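Local coordinates for protein metallo-carboxypeptidase (Pseudomonas aeruginosa, PDB 4A39) that probably acts as a zinc-dependent carboxypeptidase of the M14 family, trimming residues from the C-termini of peptide or protein substrates, at residues 351-356 / 366-371. Sequence-based numbering, arbitrary orientation.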
loop_
_atom_site.group_PDB
_atom_site.type_symbol
_atom_site.label_atom_id
_atom_site.label_comp_id
_atom_site.label_asym_id
_atom_site.label_seq_id
_atom_site.Cartn_x
_atom_site.Cartn_y
_atom_site.Cartn_z
ATOM N N PHE A 351 -7.756 1.388 -5.489
ATOM C CA PHE A 351 -7.038 1.245 -6.752
ATOM C C PHE A 351 -7.809 2.059 -7.788
ATOM O O PHE A 351 -7.276 2.397 -8.846
ATOM C CB PHE A 351 -6.992 -0.216 -7.222
ATOM C CG PHE A 351 -5.875 -1.011 -6.619
ATOM C CD1 PHE A 351 -6.035 -1.644 -5.391
ATOM C CD2 PHE A 351 -4.655 -1.115 -7.272
ATOM C CE1 PHE A 351 -4.992 -2.370 -4.823
ATOM C CE2 PHE A 351 -3.601 -1.838 -6.714
ATOM C CZ PHE A 351 -3.771 -2.469 -5.485
ATOM N N LYS A 352 -9.074 2.344 -7.482
ATOM C CA LYS A 352 -9.950 3.120 -8.361
ATOM C C LYS A 352 -9.761 4.592 -7.991
ATOM O O LYS A 352 -8.649 5.107 -8.077
ATOM C CB LYS A 352 -11.411 2.676 -8.168
ATOM C CG LYS A 352 -11.675 1.234 -8.608
ATOM C CD LYS A 352 -13.075 0.772 -8.236
ATOM C CE LYS A 352 -13.330 -0.661 -8.701
ATOM N NZ LYS A 352 -14.701 -1.116 -8.321
ATOM N N ASP A 353 -10.830 5.269 -7.582
ATOM C CA ASP A 353 -10.735 6.673 -7.177
ATOM C C ASP A 353 -11.363 6.747 -5.792
ATOM O O ASP A 353 -11.960 5.776 -5.330
ATOM C CB ASP A 353 -11.535 7.562 -8.149
ATOM C CG ASP A 353 -11.146 9.046 -8.081
ATOM O OD1 ASP A 353 -10.388 9.459 -7.183
ATOM O OD2 ASP A 353 -11.619 9.813 -8.947
ATOM N N HIS A 354 -11.183 7.877 -5.116
ATOM C CA HIS A 354 -11.812 8.101 -3.819
ATOM C C HIS A 354 -13.018 8.898 -4.300
ATOM O O HIS A 354 -12.948 10.115 -4.447
ATOM C CB HIS A 354 -10.913 8.960 -2.924
ATOM C CG HIS A 354 -11.505 9.264 -1.580
ATOM N ND1 HIS A 354 -11.744 10.552 -1.148
ATOM C CD2 HIS A 354 -11.886 8.451 -0.566
ATOM C CE1 HIS A 354 -12.245 10.520 0.075
ATOM N NE2 HIS A 354 -12.341 9.256 0.450
ATOM N N ASP A 355 -14.110 8.194 -4.574
ATOM C CA ASP A 355 -15.313 8.816 -5.116
ATOM C C ASP A 355 -15.900 10.012 -4.381
ATOM O O ASP A 355 -16.649 10.788 -4.969
ATOM C CB ASP A 355 -16.388 7.753 -5.345
ATOM C CG ASP A 355 -16.109 6.913 -6.580
ATOM O OD1 ASP A 355 -15.082 7.166 -7.247
ATOM O OD2 ASP A 355 -16.913 6.007 -6.889
ATOM N N ASP A 356 -15.566 10.178 -3.107
ATOM C CA ASP A 356 -16.079 11.323 -2.367
ATOM C C ASP A 356 -15.529 12.617 -2.974
ATOM O O ASP A 356 -16.215 13.642 -2.989
ATOM C CB ASP A 356 -15.682 11.222 -0.897
ATOM C CG ASP A 356 -16.090 9.900 -0.278
ATOM O OD1 ASP A 356 -15.488 8.870 -0.633
ATOM O OD2 ASP A 356 -17.020 9.893 0.556
ATOM N N GLY A 366 -0.333 8.305 -6.492
ATOM C CA GLY A 366 0.773 8.302 -5.559
ATOM C C GLY A 366 0.759 9.598 -4.768
ATOM O O GLY A 366 0.992 9.597 -3.561
ATOM N N ALA A 367 0.470 10.709 -5.441
ATOM C CA ALA A 367 0.442 12.012 -4.778
ATOM C C ALA A 367 -0.629 12.104 -3.695
ATOM O O ALA A 367 -0.380 12.647 -2.613
ATOM C CB ALA A 367 0.241 13.120 -5.807
ATOM N N ARG A 368 -1.818 11.579 -3.976
ATOM C CA ARG A 368 -2.890 11.619 -2.988
ATOM C C ARG A 368 -2.576 10.664 -1.833
ATOM O O ARG A 368 -2.973 10.910 -0.696
ATOM C CB ARG A 368 -4.232 11.284 -3.648
ATOM C CG ARG A 368 -4.680 12.373 -4.625
ATOM C CD ARG A 368 -5.871 11.953 -5.470
ATOM N NE ARG A 368 -7.145 12.068 -4.766
ATOM C CZ ARG A 368 -8.309 11.707 -5.294
ATOM N NH1 ARG A 368 -8.346 11.206 -6.522
ATOM N NH2 ARG A 368 -9.436 11.857 -4.604
ATOM N N SER A 369 -1.846 9.591 -2.123
ATOM C CA SER A 369 -1.450 8.631 -1.096
ATOM C C SER A 369 -0.465 9.324 -0.153
ATOM O O SER A 369 -0.554 9.190 1.068
ATOM C CB SER A 369 -0.789 7.410 -1.739
ATOM O OG SER A 369 -1.701 6.732 -2.592
ATOM N N LYS A 370 0.472 10.068 -0.735
ATOM C CA LYS A 370 1.461 10.814 0.039
ATOM C C LYS A 370 0.758 11.811 0.954
ATOM O O LYS A 370 1.126 11.967 2.115
ATOM C CB LYS A 370 2.412 11.570 -0.901
ATOM C CG LYS A 370 3.377 10.667 -1.663
ATOM C CD LYS A 370 4.295 11.445 -2.597
ATOM C CE LYS A 370 5.221 12.374 -1.835
ATOM N NZ LYS A 370 6.215 12.982 -2.767
ATOM N N ARG A 371 -0.264 12.477 0.426
ATOM C CA ARG A 371 -1.005 13.471 1.199
ATOM C C ARG A 371 -1.736 12.827 2.371
ATOM O O ARG A 371 -1.776 13.383 3.473
ATOM C CB ARG A 371 -2.011 14.206 0.299
ATOM C CG ARG A 371 -2.416 15.581 0.818
ATOM C CD ARG A 371 -3.922 15.727 0.999
ATOM N NE ARG A 371 -4.689 15.435 -0.214
ATOM C CZ ARG A 371 -4.612 16.124 -1.349
ATOM N NH1 ARG A 371 -3.792 17.162 -1.450
ATOM N NH2 ARG A 371 -5.359 15.769 -2.390
#
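Asp353 and Arg368 form a buried salt bridge in the alpha/beta catalytic domain of this M14 carboxypeptidase. It ties the loop after strand 343-350 of the mixed sheet to the first turn of the C-terminal helix 366-383. The two backbones stay well apart, with 9.6 Å between the CA atoms of His354 and Arg368. Arg368 therefore does the reaching. Its CG lies anti to the carbonyl carbon, and the chain runs on to the loop with one bend, at chi3 (80°). NH1 of Arg368 donates to OD1 of Asp353 at 2.8 Å. The bond is bent, 143° at the hydrogen, and enters on the syn side of the oxygen. The carboxylate and guanidinium planes stand 88° apart, and OD1 alone meets the guanidinium, so the bridge is not bidentate. Beyond it, NH2 of Arg368 lies 3.7 Å from CB of His354, near the plane of the imidazole and at its edge. The His354 side chain sits about 10 Å from that of Glu348, the predicted catalytic proton donor/acceptor. NH2 of Arg368 also makes a salt bridge with Glu312, so the guanidinium is held between two acids. Asp353 is fixed as well, because its OD2 accepts from the backbone N of Glu359. OD1 of Asp353 has a second grip: the backbone N of His354 donates to it at 2.7 Å, from above the carboxylate plane.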